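PDB 4F8Y: NADPH Quinone Oxidoreductase from Streptococcus mutans, which probably catalyses the NADPH-dependent reduction of quinones such as menadione, using bound flavin-adenine dinucleotide as the redox cofactor. Local coordinates for residues V6-N11 with P89-G94; E41-V46 with D97-A102; T126-P131 with E162-E167. All coordinates share one frame; numbering follows the deposited sequence.

Contact 1: residues V6-N11 with P89-G94. With FAD (flavin-adenine dinucleotide), chain E.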
loop_
_atom_site.group_PDB
_atom_site.type_symbol
_atom_site.label_atom_id
_atom_site.label_comp_id
_atom_site.label_asym_id
_atom_site.label_seq_id
_atom_site.Cartn_x
_atom_site.Cartn_y
_atom_site.Cartn_z
ATOM N N VAL A 6 2.205 12.570 9.739
ATOM C CA VAL A 6 1.421 12.236 8.552
ATOM C C VAL A 6 0.234 11.368 8.982
ATOM O O VAL A 6 0.414 10.246 9.450
ATOM C CB VAL A 6 2.264 11.525 7.471
ATOM C CG1 VAL A 6 1.450 11.334 6.206
ATOM C CG2 VAL A 6 3.514 12.327 7.174
ATOM N N TYR A 7 -0.974 11.908 8.828
ATOM C CA TYR A 7 -2.190 11.290 9.355
ATOM C C TYR A 7 -3.131 10.825 8.229
ATOM O O TYR A 7 -3.389 11.554 7.261
ATOM C CB TYR A 7 -2.890 12.265 10.317
ATOM C CG TYR A 7 -4.355 11.975 10.588
ATOM C CD1 TYR A 7 -4.737 11.070 11.571
ATOM C CD2 TYR A 7 -5.356 12.626 9.869
ATOM C CE1 TYR A 7 -6.081 10.811 11.825
ATOM C CE2 TYR A 7 -6.695 12.370 10.111
ATOM C CZ TYR A 7 -7.051 11.466 11.092
ATOM O OH TYR A 7 -8.383 11.209 11.332
ATOM N N THR A 8 -3.639 9.607 8.370
ATOM C CA THR A 8 -4.378 8.955 7.305
ATOM C C THR A 8 -5.657 8.317 7.836
ATOM O O THR A 8 -5.625 7.229 8.405
ATOM C CB THR A 8 -3.514 7.862 6.619
ATOM O OG1 THR A 8 -2.292 8.440 6.138
ATOM C CG2 THR A 8 -4.261 7.219 5.447
ATOM N N HIS A 9 -6.776 9.006 7.656
ATOM C CA HIS A 9 -8.076 8.409 7.901
ATOM C C HIS A 9 -9.168 9.270 7.303
ATOM O O HIS A 9 -9.138 10.485 7.439
ATOM C CB HIS A 9 -8.327 8.196 9.391
ATOM C CG HIS A 9 -9.305 7.098 9.672
ATOM N ND1 HIS A 9 -10.653 7.218 9.405
ATOM C CD2 HIS A 9 -9.127 5.848 10.159
ATOM C CE1 HIS A 9 -11.264 6.092 9.730
ATOM N NE2 HIS A 9 -10.362 5.247 10.192
ATOM N N PRO A 10 -10.136 8.645 6.622
ATOM C CA PRO A 10 -11.167 9.436 5.944
ATOM C C PRO A 10 -12.193 10.034 6.911
ATOM O O PRO A 10 -12.921 10.949 6.518
ATOM C CB PRO A 10 -11.832 8.406 5.019
ATOM C CG PRO A 10 -11.585 7.101 5.690
ATOM C CD PRO A 10 -10.189 7.229 6.216
ATOM N N ASN A 11 -12.232 9.530 8.145
ATOM C CA ASN A 11 -13.251 9.903 9.132
ATOM C C ASN A 11 -12.726 10.813 10.244
ATOM O O ASN A 11 -11.964 10.370 11.111
ATOM C CB ASN A 11 -13.857 8.640 9.747
ATOM C CG ASN A 11 -15.101 8.923 10.569
ATOM O OD1 ASN A 11 -15.663 10.020 10.522
ATOM N ND2 ASN A 11 -15.546 7.924 11.317
ATOM N N PRO A 89 -3.245 2.406 3.892
ATOM C CA PRO A 89 -4.335 2.830 3.010
ATOM C C PRO A 89 -3.759 3.339 1.689
ATOM O O PRO A 89 -2.660 3.896 1.678
ATOM C CB PRO A 89 -4.986 3.978 3.791
ATOM C CG PRO A 89 -4.727 3.651 5.209
ATOM C CD PRO A 89 -3.378 2.973 5.247
ATOM N N ALA A 90 -4.487 3.136 0.594
ATOM C CA ALA A 90 -4.022 3.538 -0.725
ATOM C C ALA A 90 -3.448 4.959 -0.769
ATOM O O ALA A 90 -2.419 5.180 -1.418
ATOM C CB ALA A 90 -5.135 3.383 -1.754
ATOM N N ILE A 91 -4.108 5.915 -0.101
ATOM C CA ILE A 91 -3.696 7.325 -0.169
ATOM C C ILE A 91 -2.336 7.571 0.487
ATOM O O ILE A 91 -1.565 8.419 0.035
ATOM C CB ILE A 91 -4.755 8.280 0.437
ATOM C CG1 ILE A 91 -4.518 9.723 -0.037
ATOM C CG2 ILE A 91 -4.743 8.194 1.952
ATOM C CD1 ILE A 91 -5.645 10.688 0.308
ATOM N N LEU A 92 -2.041 6.828 1.552
ATOM C CA LEU A 92 -0.730 6.914 2.198
ATOM C C LEU A 92 0.329 6.145 1.405
ATOM O O LEU A 92 1.479 6.592 1.319
ATOM C CB LEU A 92 -0.770 6.413 3.647
ATOM C CG LEU A 92 0.607 6.342 4.323
ATOM C CD1 LEU A 92 1.155 7.737 4.604
ATOM C CD2 LEU A 92 0.574 5.504 5.596
ATOM N N LYS A 93 -0.050 4.993 0.840
ATOM C CA LYS A 93 0.853 4.241 -0.040
ATOM C C LYS A 93 1.302 5.108 -1.228
ATOM O O LYS A 93 2.464 5.080 -1.628
ATOM C CB LYS A 93 0.198 2.944 -0.514
ATOM C CG LYS A 93 1.015 2.134 -1.519
ATOM C CD LYS A 93 2.464 1.972 -1.080
ATOM C CE LYS A 93 3.168 0.886 -1.872
ATOM N NZ LYS A 93 3.254 1.192 -3.328
ATOM N N GLY A 94 0.381 5.893 -1.773
ATOM C CA GLY A 94 0.702 6.829 -2.829
ATOM C C GLY A 94 1.526 8.012 -2.349
ATOM O O GLY A 94 2.280 8.600 -3.130
HETATM P PA FAD E . -13.332 3.459 14.131
HETATM O O1A FAD E . -14.415 2.563 13.275
HETATM O O2A FAD E . -13.412 4.858 13.722
HETATM O O5B FAD E . -13.626 3.313 15.730
HETATM C C5B FAD E . -13.394 2.072 16.341
HETATM C C4B FAD E . -13.928 1.992 17.762
HETATM O O4B FAD E . -13.354 2.936 18.727
HETATM C C3B FAD E . -15.480 2.251 17.927
HETATM O O3B FAD E . -16.263 1.312 18.605
HETATM C C2B FAD E . -15.530 3.703 18.362
HETATM O O2B FAD E . -16.764 4.215 18.785
HETATM C C1B FAD E . -14.376 3.710 19.285
HETATM N N9A FAD E . -13.889 5.028 19.682
HETATM C C8A FAD E . -13.864 6.149 18.954
HETATM N N7A FAD E . -13.296 7.147 19.726
HETATM C C5A FAD E . -12.970 6.604 20.947
HETATM C C6A FAD E . -12.392 7.137 22.073
HETATM N N6A FAD E . -12.007 8.540 22.097
HETATM N N1A FAD E . -12.189 6.371 23.152
HETATM C C2A FAD E . -12.551 5.064 23.141
HETATM N N3A FAD E . -13.124 4.540 22.023
HETATM C C4A FAD E . -13.328 5.310 20.936
HETATM N N1 FAD E . -7.824 -4.974 10.285
HETATM C C2 FAD E . -7.188 -6.368 10.401
HETATM O O2 FAD E . -6.552 -6.643 11.605
HETATM N N3 FAD E . -6.330 -6.691 9.149
HETATM C C4 FAD E . -6.812 -6.292 7.688
HETATM O O4 FAD E . -5.781 -6.251 6.759
HETATM C C4X FAD E . -7.689 -5.021 7.652
HETATM N N5 FAD E . -8.191 -4.471 6.396
HETATM C C5X FAD E . -9.201 -3.430 6.369
HETATM C C6 FAD E . -9.552 -2.898 5.104
HETATM C C7 FAD E . -10.492 -1.909 5.031
HETATM C C7M FAD E . -10.865 -1.322 3.672
HETATM C C8 FAD E . -11.077 -1.449 6.160
HETATM C C8M FAD E . -12.122 -0.341 6.083
HETATM C C9 FAD E . -10.734 -1.968 7.381
HETATM C C9A FAD E . -9.766 -2.992 7.464
HETATM N N10 FAD E . -9.418 -3.511 8.768
HETATM C C10 FAD E . -8.401 -4.555 8.944
HETATM C "C1'" FAD E . -9.937 -2.877 9.962
HETATM C "C2'" FAD E . -9.211 -1.623 10.447
HETATM O "O2'" FAD E . -7.828 -1.754 10.666
HETATM C "C3'" FAD E . -9.955 -0.944 11.579
HETATM O "O3'" FAD E . -11.278 -0.624 11.259
HETATM C "C4'" FAD E . -9.178 0.258 12.079
HETATM O "O4'" FAD E . -7.819 0.024 12.271
HETATM C "C5'" FAD E . -9.798 0.911 13.293
HETATM O "O5'" FAD E . -9.430 2.243 13.415
HETATM P P FAD E . -10.590 3.328 13.011
HETATM O O1P FAD E . -10.036 4.838 13.358
HETATM O O2P FAD E . -10.934 3.185 11.598
HETATM O O3P FAD E . -11.838 2.797 13.951
#
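Thr8 meets the first turn of helix 90-99 with both branches of its side chain. Its methyl does the apolar work: CG2 lies 3.6 Å from Pro89 CG, the two side chains meeting at a slant, and 3.7 Å from Ile91 CG2, which runs past it in the opposite direction. This follows from the first torsion (chi1 -56°), which sets CG2 opposite the backbone N and leaves the hydroxyl beside that N. Further back on the strand, Val6 CG1 reaches Leu92 CD1 at 3.9 Å. Beta-branched Val6 and Thr8 put a methyl close to the backbone, where it can pack on the first turn of the helix.

The hydroxyl of Thr8 faces hydrocarbon: its OG1 is 3.6 Å from Leu92 CB, and the Leu92 side chain crosses that of Thr8 nearly at a right angle. Phe81 of strand 76-82 also packs on both Thr8 and Leu92. Pro89 is the N-cap of the helix, and its carbonyl receives the amide of Lys93.

Polar bonding lies on the other side of the chain, where His9 turns from the helix toward the cofactor. Its NE2 donates to FAD O2P at 2.6 Å, with the oxygen at the edge of the ring and in its plane. At the far side of the ring ND1 accepts from Asn11 N at 3.1 Å, also in plane, so two bonds fix the rotation of the imidazole. The chemistry thus divides by residue: apolar packing seats the strand end on the helix, while the neighbouring histidine, its ring oriented by the loop amide, offers its N-H to the FAD pyrophosphate.

Contact 2: residues E41-V46 with D97-A102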
loop_
_atom_site.group_PDB
_atom_site.type_symbol
_atom_site.label_atom_id
_atom_site.label_comp_id
_atom_site.label_asym_id
_atom_site.label_seq_id
_atom_site.Cartn_x
_atom_site.Cartn_y
_atom_site.Cartn_z
ATOM N N GLU A 41 -6.151 17.107 2.697
ATOM C CA GLU A 41 -5.366 17.718 1.622
ATOM C C GLU A 41 -5.867 17.305 0.242
ATOM O O GLU A 41 -5.429 17.859 -0.770
ATOM C CB GLU A 41 -3.886 17.344 1.758
ATOM C CG GLU A 41 -3.211 17.959 2.975
ATOM C CD GLU A 41 -2.478 19.244 2.652
ATOM O OE1 GLU A 41 -1.465 19.168 1.938
ATOM O OE2 GLU A 41 -2.901 20.325 3.115
ATOM N N HIS A 42 -6.790 16.345 0.213
ATOM C CA HIS A 42 -7.259 15.735 -1.031
ATOM C C HIS A 42 -6.062 15.206 -1.822
ATOM O O HIS A 42 -6.007 15.328 -3.057
ATOM C CB HIS A 42 -8.048 16.725 -1.897
ATOM C CG HIS A 42 -8.819 17.748 -1.117
ATOM N ND1 HIS A 42 -9.906 17.425 -0.331
ATOM C CD2 HIS A 42 -8.672 19.092 -1.024
ATOM C CE1 HIS A 42 -10.384 18.526 0.225
ATOM N NE2 HIS A 42 -9.657 19.551 -0.182
ATOM N N PHE A 43 -5.101 14.626 -1.106
ATOM C CA PHE A 43 -3.878 14.116 -1.719
ATOM C C PHE A 43 -4.182 13.114 -2.832
ATOM O O PHE A 43 -4.970 12.177 -2.655
ATOM C CB PHE A 43 -2.956 13.490 -0.669
ATOM C CG PHE A 43 -1.597 13.125 -1.198
ATOM C CD1 PHE A 43 -0.635 14.096 -1.397
ATOM C CD2 PHE A 43 -1.279 11.807 -1.489
ATOM C CE1 PHE A 43 0.625 13.762 -1.894
ATOM C CE2 PHE A 43 -0.032 11.466 -1.983
ATOM C CZ PHE A 43 0.923 12.443 -2.184
ATOM N N ASP A 44 -3.558 13.346 -3.985
ATOM C CA ASP A 44 -3.641 12.455 -5.136
ATOM C C ASP A 44 -2.502 11.434 -5.056
ATOM O O ASP A 44 -1.346 11.772 -5.331
ATOM C CB ASP A 44 -3.549 13.284 -6.427
ATOM C CG ASP A 44 -3.740 12.453 -7.691
ATOM O OD1 ASP A 44 -3.877 11.212 -7.604
ATOM O OD2 ASP A 44 -3.742 13.054 -8.788
ATOM N N PRO A 45 -2.826 10.180 -4.678
ATOM C CA PRO A 45 -1.806 9.155 -4.455
ATOM C C PRO A 45 -1.355 8.435 -5.729
ATOM O O PRO A 45 -0.571 7.491 -5.621
ATOM C CB PRO A 45 -2.524 8.165 -3.537
ATOM C CG PRO A 45 -3.950 8.244 -3.948
ATOM C CD PRO A 45 -4.186 9.657 -4.431
ATOM N N VAL A 46 -1.828 8.862 -6.900
ATOM C CA VAL A 46 -1.526 8.154 -8.158
ATOM C C VAL A 46 -0.253 8.658 -8.861
ATOM O O VAL A 46 -0.258 9.705 -9.500
ATOM C CB VAL A 46 -2.728 8.171 -9.146
ATOM C CG1 VAL A 46 -2.408 7.355 -10.393
ATOM C CG2 VAL A 46 -3.984 7.636 -8.483
ATOM N N ASP A 97 4.921 6.484 -2.694
ATOM C CA ASP A 97 5.200 6.354 -4.123
ATOM C C ASP A 97 5.598 7.687 -4.755
ATOM O O ASP A 97 6.566 7.766 -5.510
ATOM C CB ASP A 97 3.981 5.832 -4.891
ATOM C CG ASP A 97 3.626 4.404 -4.560
ATOM O OD1 ASP A 97 4.432 3.698 -3.916
ATOM O OD2 ASP A 97 2.520 3.995 -4.960
ATOM N N ARG A 98 4.836 8.735 -4.468
ATOM C CA ARG A 98 5.024 9.997 -5.176
ATOM C C ARG A 98 6.068 10.920 -4.554
ATOM O O ARG A 98 6.746 11.656 -5.271
ATOM C CB ARG A 98 3.696 10.728 -5.322
ATOM C CG ARG A 98 2.670 9.963 -6.109
ATOM C CD ARG A 98 1.525 10.878 -6.419
ATOM N NE ARG A 98 1.952 11.987 -7.267
ATOM C CZ ARG A 98 1.146 12.962 -7.666
ATOM N NH1 ARG A 98 -0.121 12.970 -7.275
ATOM N NH2 ARG A 98 1.607 13.934 -8.442
ATOM N N VAL A 99 6.200 10.867 -3.230
ATOM C CA VAL A 99 7.107 11.749 -2.491
ATOM C C VAL A 99 8.503 11.139 -2.221
ATOM O O VAL A 99 9.533 11.798 -2.409
ATOM C CB VAL A 99 6.466 12.199 -1.159
ATOM C CG1 VAL A 99 7.423 13.088 -0.370
ATOM C CG2 VAL A 99 5.146 12.903 -1.427
ATOM N N PHE A 100 8.537 9.888 -1.775
ATOM C CA PHE A 100 9.806 9.226 -1.497
ATOM C C PHE A 100 10.406 8.669 -2.786
ATOM O O PHE A 100 10.480 7.457 -2.974
ATOM C CB PHE A 100 9.616 8.125 -0.444
ATOM C CG PHE A 100 9.334 8.660 0.938
ATOM C CD1 PHE A 100 8.223 9.473 1.174
ATOM C CD2 PHE A 100 10.179 8.361 2.002
ATOM C CE1 PHE A 100 7.965 9.974 2.436
ATOM C CE2 PHE A 100 9.925 8.864 3.276
ATOM C CZ PHE A 100 8.817 9.670 3.491
ATOM N N VAL A 101 10.841 9.566 -3.668
ATOM C CA VAL A 101 11.272 9.176 -5.011
ATOM C C VAL A 101 12.797 9.152 -5.162
ATOM O O VAL A 101 13.519 9.719 -4.353
ATOM C CB VAL A 101 10.649 10.095 -6.098
ATOM C CG1 VAL A 101 9.137 9.907 -6.168
ATOM C CG2 VAL A 101 10.992 11.549 -5.825
ATOM N N ALA A 102 13.284 8.475 -6.195
ATOM C CA ALA A 102 14.717 8.447 -6.462
ATOM C C ALA A 102 15.223 9.858 -6.697
ATOM O O ALA A 102 14.597 10.640 -7.405
ATOM C CB ALA A 102 15.024 7.561 -7.656
HETATM O O HOH W 1 1.093 5.619 -6.552
#
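Asp44 O is gripped by Arg98, whose NH1 donates to it over 2.6 Å with an N-H...O angle of 149°. The oxygen lies at the guanidinium edge, close to its plane, whereas NH1 comes in tilted from the plane of the carbonyl. A bend at chi3 (63°) in the otherwise extended arginine chain swings the guanidinium onto the loop. Val46 O stands over one face of the same group, and Arg98 CD passes 3.7 Å from that oxygen. The Asp44 carboxylate adds only a long salt bridge, OD2 to NH1 at 3.9 Å, its plane almost perpendicular to the guanidinium; the other arm, NH2, pairs with Glu63. Arginine suits the site because one long side chain can serve a carbonyl and two acids together.

A second link is through water: one molecule donates to Pro45 O and to Asp97 OD2, each at 2.7 Å. The apolar part is slight: Phe43 CZ touches Val99 CG2 at 4.3 Å, and Tyr67 of helix 65-73 meets the Phe43 ring edge-to-face. Pro45 and Val46 turn away from residues 97-102; Pro45 packs on earlier turns of helix 90-99, and both touch the second subunit.

Asp44 OD1 also accepts from Val46 N, met from above the carboxylate plane, and so closes an Asx turn. That turn shapes the loop after strand 32-37 where it lies along the end of helix 90-99, within a flavodoxin-like fold.

Contact 3: residues T126-P131 with E162-E167. With FAD (flavin-adenine dinucleotide), chain E; VK3 (menadione), chain H.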
loop_
_atom_site.group_PDB
_atom_site.type_symbol
_atom_site.label_atom_id
_atom_site.label_comp_id
_atom_site.label_asym_id
_atom_site.label_seq_id
_atom_site.Cartn_x
_atom_site.Cartn_y
_atom_site.Cartn_z
ATOM N N THR A 126 -0.163 2.259 14.414
ATOM C CA THR A 126 -1.118 1.474 13.648
ATOM C C THR A 126 -2.304 1.025 14.500
ATOM O O THR A 126 -2.186 0.840 15.714
ATOM C CB THR A 126 -0.459 0.210 13.020
ATOM O OG1 THR A 126 0.585 -0.263 13.875
ATOM C CG2 THR A 126 0.136 0.514 11.669
ATOM N N THR A 127 -3.446 0.861 13.842
ATOM C CA THR A 127 -4.616 0.231 14.436
ATOM C C THR A 127 -5.058 -0.941 13.538
ATOM O O THR A 127 -4.935 -0.876 12.320
ATOM C CB THR A 127 -5.764 1.260 14.645
ATOM O OG1 THR A 127 -6.116 1.875 13.397
ATOM C CG2 THR A 127 -5.329 2.339 15.615
ATOM N N HIS A 128 -5.542 -2.022 14.141
ATOM C CA HIS A 128 -6.114 -3.137 13.377
ATOM C C HIS A 128 -6.852 -4.130 14.291
ATOM O O HIS A 128 -6.835 -3.984 15.511
ATOM C CB HIS A 128 -5.047 -3.844 12.535
ATOM C CG HIS A 128 -3.919 -4.417 13.338
ATOM N ND1 HIS A 128 -4.010 -5.627 13.994
ATOM C CD2 HIS A 128 -2.674 -3.948 13.585
ATOM C CE1 HIS A 128 -2.872 -5.874 14.616
ATOM N NE2 HIS A 128 -2.042 -4.874 14.383
ATOM N N ASN A 129 -7.495 -5.132 13.692
ATOM C CA ASN A 129 -8.318 -6.100 14.428
ATOM C C ASN A 129 -7.681 -7.471 14.665
ATOM O O ASN A 129 -8.347 -8.386 15.159
ATOM C CB ASN A 129 -9.640 -6.311 13.698
ATOM C CG ASN A 129 -10.595 -5.190 13.908
ATOM O OD1 ASN A 129 -10.654 -4.615 14.995
ATOM N ND2 ASN A 129 -11.362 -4.865 12.879
ATOM N N THR A 130 -6.404 -7.608 14.314
ATOM C CA THR A 130 -5.678 -8.876 14.417
ATOM C C THR A 130 -4.987 -8.996 15.780
ATOM O O THR A 130 -4.483 -8.000 16.306
ATOM C CB THR A 130 -4.638 -9.001 13.268
ATOM O OG1 THR A 130 -5.290 -8.784 12.012
ATOM C CG2 THR A 130 -3.986 -10.372 13.244
ATOM N N PRO A 131 -4.987 -10.212 16.369
ATOM C CA PRO A 131 -4.294 -10.480 17.639
ATOM C C PRO A 131 -2.797 -10.174 17.582
ATOM O O PRO A 131 -2.165 -10.383 16.561
ATOM C CB PRO A 131 -4.524 -11.980 17.851
ATOM C CG PRO A 131 -5.807 -12.260 17.153
ATOM C CD PRO A 131 -5.815 -11.358 15.945
ATOM N N GLU A 162 1.789 -0.806 17.657
ATOM C CA GLU A 162 0.599 -1.474 17.140
ATOM C C GLU A 162 -0.499 -1.560 18.199
ATOM O O GLU A 162 -0.302 -2.143 19.263
ATOM C CB GLU A 162 0.964 -2.873 16.640
ATOM C CG GLU A 162 2.307 -2.902 15.951
ATOM C CD GLU A 162 2.776 -4.295 15.624
ATOM O OE1 GLU A 162 2.099 -4.971 14.823
ATOM O OE2 GLU A 162 3.834 -4.707 16.145
ATOM N N LEU A 163 -1.649 -0.964 17.897
ATOM C CA LEU A 163 -2.825 -1.053 18.750
ATOM C C LEU A 163 -3.739 -2.138 18.176
ATOM O O LEU A 163 -4.478 -1.908 17.210
ATOM C CB LEU A 163 -3.542 0.304 18.838
ATOM C CG LEU A 163 -2.676 1.546 19.122
ATOM C CD1 LEU A 163 -3.529 2.782 19.386
ATOM C CD2 LEU A 163 -1.715 1.301 20.273
ATOM N N THR A 164 -3.665 -3.322 18.780
ATOM C CA THR A 164 -4.259 -4.537 18.226
ATOM C C THR A 164 -5.686 -4.800 18.739
ATOM O O THR A 164 -6.172 -4.104 19.638
ATOM C CB THR A 164 -3.344 -5.761 18.483
ATOM O OG1 THR A 164 -3.296 -6.046 19.884
ATOM C CG2 THR A 164 -1.928 -5.486 17.987
ATOM N N SER A 165 -6.343 -5.803 18.155
ATOM C CA SER A 165 -7.733 -6.140 18.483
ATOM C C SER A 165 -8.485 -4.865 18.834
ATOM O O SER A 165 -9.148 -4.784 19.872
ATOM C CB SER A 165 -7.791 -7.136 19.643
ATOM O OG SER A 165 -6.938 -8.237 19.401
ATOM N N ILE A 166 -8.366 -3.875 17.950
ATOM C CA ILE A 166 -8.735 -2.503 18.267
ATOM C C ILE A 166 -10.241 -2.340 18.360
ATOM O O ILE A 166 -10.740 -1.554 19.170
ATOM C CB ILE A 166 -8.123 -1.489 17.255
ATOM C CG1 ILE A 166 -8.048 -0.096 17.879
ATOM C CG2 ILE A 166 -8.903 -1.463 15.946
ATOM C CD1 ILE A 166 -7.441 -0.085 19.255
ATOM N N GLU A 167 -10.961 -3.096 17.536
ATOM C CA GLU A 167 -12.413 -3.024 17.529
ATOM C C GLU A 167 -13.005 -4.112 18.418
ATOM O O GLU A 167 -14.146 -4.001 18.855
ATOM C CB GLU A 167 -12.964 -3.104 16.097
ATOM C CG GLU A 167 -12.532 -1.935 15.199
ATOM C CD GLU A 167 -12.915 -2.128 13.741
ATOM O OE1 GLU A 167 -13.195 -3.277 13.336
ATOM O OE2 GLU A 167 -12.936 -1.130 12.990
HETATM P PA FAD E . -13.332 3.459 14.131
HETATM O O1A FAD E . -14.415 2.563 13.275
HETATM O O2A FAD E . -13.412 4.858 13.722
HETATM O O5B FAD E . -13.626 3.313 15.730
HETATM C C5B FAD E . -13.394 2.072 16.341
HETATM C C4B FAD E . -13.928 1.992 17.762
HETATM O O4B FAD E . -13.354 2.936 18.727
HETATM C C3B FAD E . -15.480 2.251 17.927
HETATM O O3B FAD E . -16.263 1.312 18.605
HETATM C C2B FAD E . -15.530 3.703 18.362
HETATM O O2B FAD E . -16.764 4.215 18.785
HETATM C C1B FAD E . -14.376 3.710 19.285
HETATM N N9A FAD E . -13.889 5.028 19.682
HETATM C C8A FAD E . -13.864 6.149 18.954
HETATM N N7A FAD E . -13.296 7.147 19.726
HETATM C C5A FAD E . -12.970 6.604 20.947
HETATM C C6A FAD E . -12.392 7.137 22.073
HETATM N N6A FAD E . -12.007 8.540 22.097
HETATM N N1A FAD E . -12.189 6.371 23.152
HETATM C C2A FAD E . -12.551 5.064 23.141
HETATM N N3A FAD E . -13.124 4.540 22.023
HETATM C C4A FAD E . -13.328 5.310 20.936
HETATM N N1 FAD E . -7.824 -4.974 10.285
HETATM C C2 FAD E . -7.188 -6.368 10.401
HETATM O O2 FAD E . -6.552 -6.643 11.605
HETATM N N3 FAD E . -6.330 -6.691 9.149
HETATM C C4 FAD E . -6.812 -6.292 7.688
HETATM O O4 FAD E . -5.781 -6.251 6.759
HETATM C C4X FAD E . -7.689 -5.021 7.652
HETATM N N5 FAD E . -8.191 -4.471 6.396
HETATM C C5X FAD E . -9.201 -3.430 6.369
HETATM C C6 FAD E . -9.552 -2.898 5.104
HETATM C C7 FAD E . -10.492 -1.909 5.031
HETATM C C7M FAD E . -10.865 -1.322 3.672
HETATM C C8 FAD E . -11.077 -1.449 6.160
HETATM C C8M FAD E . -12.122 -0.341 6.083
HETATM C C9 FAD E . -10.734 -1.968 7.381
HETATM C C9A FAD E . -9.766 -2.992 7.464
HETATM N N10 FAD E . -9.418 -3.511 8.768
HETATM C C10 FAD E . -8.401 -4.555 8.944
HETATM C "C1'" FAD E . -9.937 -2.877 9.962
HETATM C "C2'" FAD E . -9.211 -1.623 10.447
HETATM O "O2'" FAD E . -7.828 -1.754 10.666
HETATM C "C3'" FAD E . -9.955 -0.944 11.579
HETATM O "O3'" FAD E . -11.278 -0.624 11.259
HETATM C "C4'" FAD E . -9.178 0.258 12.079
HETATM O "O4'" FAD E . -7.819 0.024 12.271
HETATM C "C5'" FAD E . -9.798 0.911 13.293
HETATM O "O5'" FAD E . -9.430 2.243 13.415
HETATM P P FAD E . -10.590 3.328 13.011
HETATM O O1P FAD E . -10.036 4.838 13.358
HETATM O O2P FAD E . -10.934 3.185 11.598
HETATM O O3P FAD E . -11.838 2.797 13.951
HETATM C C1K VK3 H . -10.364 -7.162 6.398
HETATM O O1K VK3 H . -10.990 -6.416 5.391
HETATM C C2K VK3 H . -9.332 -8.175 6.031
HETATM C C3K VK3 H . -8.720 -8.927 7.018
HETATM C C4K VK3 H . -9.075 -8.728 8.379
HETATM O O4K VK3 H . -8.449 -9.516 9.365
HETATM C C5K VK3 H . -10.070 -7.747 8.731
HETATM C C6K VK3 H . -10.441 -7.530 10.085
HETATM C C7K VK3 H . -11.388 -6.591 10.406
HETATM C C8K VK3 H . -12.042 -5.785 9.339
HETATM C C9K VK3 H . -11.686 -5.998 8.038
HETATM C C10 VK3 H . -10.705 -6.964 7.700
HETATM C C11 VK3 H . -7.676 -9.983 6.653
HETATM O O HOH W 2 0.410 -3.156 12.972
#
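Thr126 and Leu163 join the ends of two parallel strands, 120-127 and 155-163, through the bond from Leu163 N to Thr126 O (2.9 Å). The strands continue as paired loops: His128 N donates to Leu163 O, and Ile166 N to His128 O. This inner side is tightly packed. Leu163 lies on the same face of the sheet as Thr127 and is covered by helix 171-186, and Ile166 sets CB and CG2 each 3.3 Å from His128 O, the carbonyl to which its own amide donates. Thr164 lies over the rim of one face of the His128 ring, while its CG2 approaches CE1. With chi1 at 60°, CG of His128 sits between the backbone N and the carbonyl carbon, and ND1 can accept Thr130 N in the ring plane; that bond holds the imidazole in place.

The outer side is looser. Glu162 and Thr126 run alongside each other, and a water accepts from Thr126 OG1 (3.0 Å) and donates to Glu162 OE1 (3.1 Å).

At the flavin end, Asn129 and Glu167 cross at a slant, amide and carboxylate planes 50° apart. Asn129 OD1 receives Glu167 N at 3.0 Å, nearly straight on to the carbonyl. Asparagine fits by offering both an acceptor and a donor: its ND2 bonds Glu167 OE1, though the modelled distance is too short to be trusted closely. Thr127 OG1 binds FAD O4' at 2.8 Å. On the isoalloxazine, O2 is gripped twice, by Asn129 N at 2.7 Å and Thr130 OG1 at 2.5 Å. Two donors on this carbonyl would draw electron density toward the pyrimidine edge, and probably favour the negative charge that a reduced flavin carries there.

Contacts 1 and 2 lie on successive parts of helix 90-99, their centres about 11 Å apart, touching where Pro45 and Phe43 meet Gly94, Ala90 and Ile91. Their segments alternate along the chain, and both border the second subunit. Contact 3 follows in sequence, its centre about 17 Å from that of contact 1 and about 26 Å from that of contact 2. Contacts 1 and 3 share the five-stranded parallel sheet, holding one FAD at its C-terminal strand ends: the chain leaving strand 2-7 takes the phosphate on one side of strand 76-82, and those leaving strands 120-127 and 155-163 take the ribityl chain and flavin ring on the other. Helix 90-99 also joins the subunit interface.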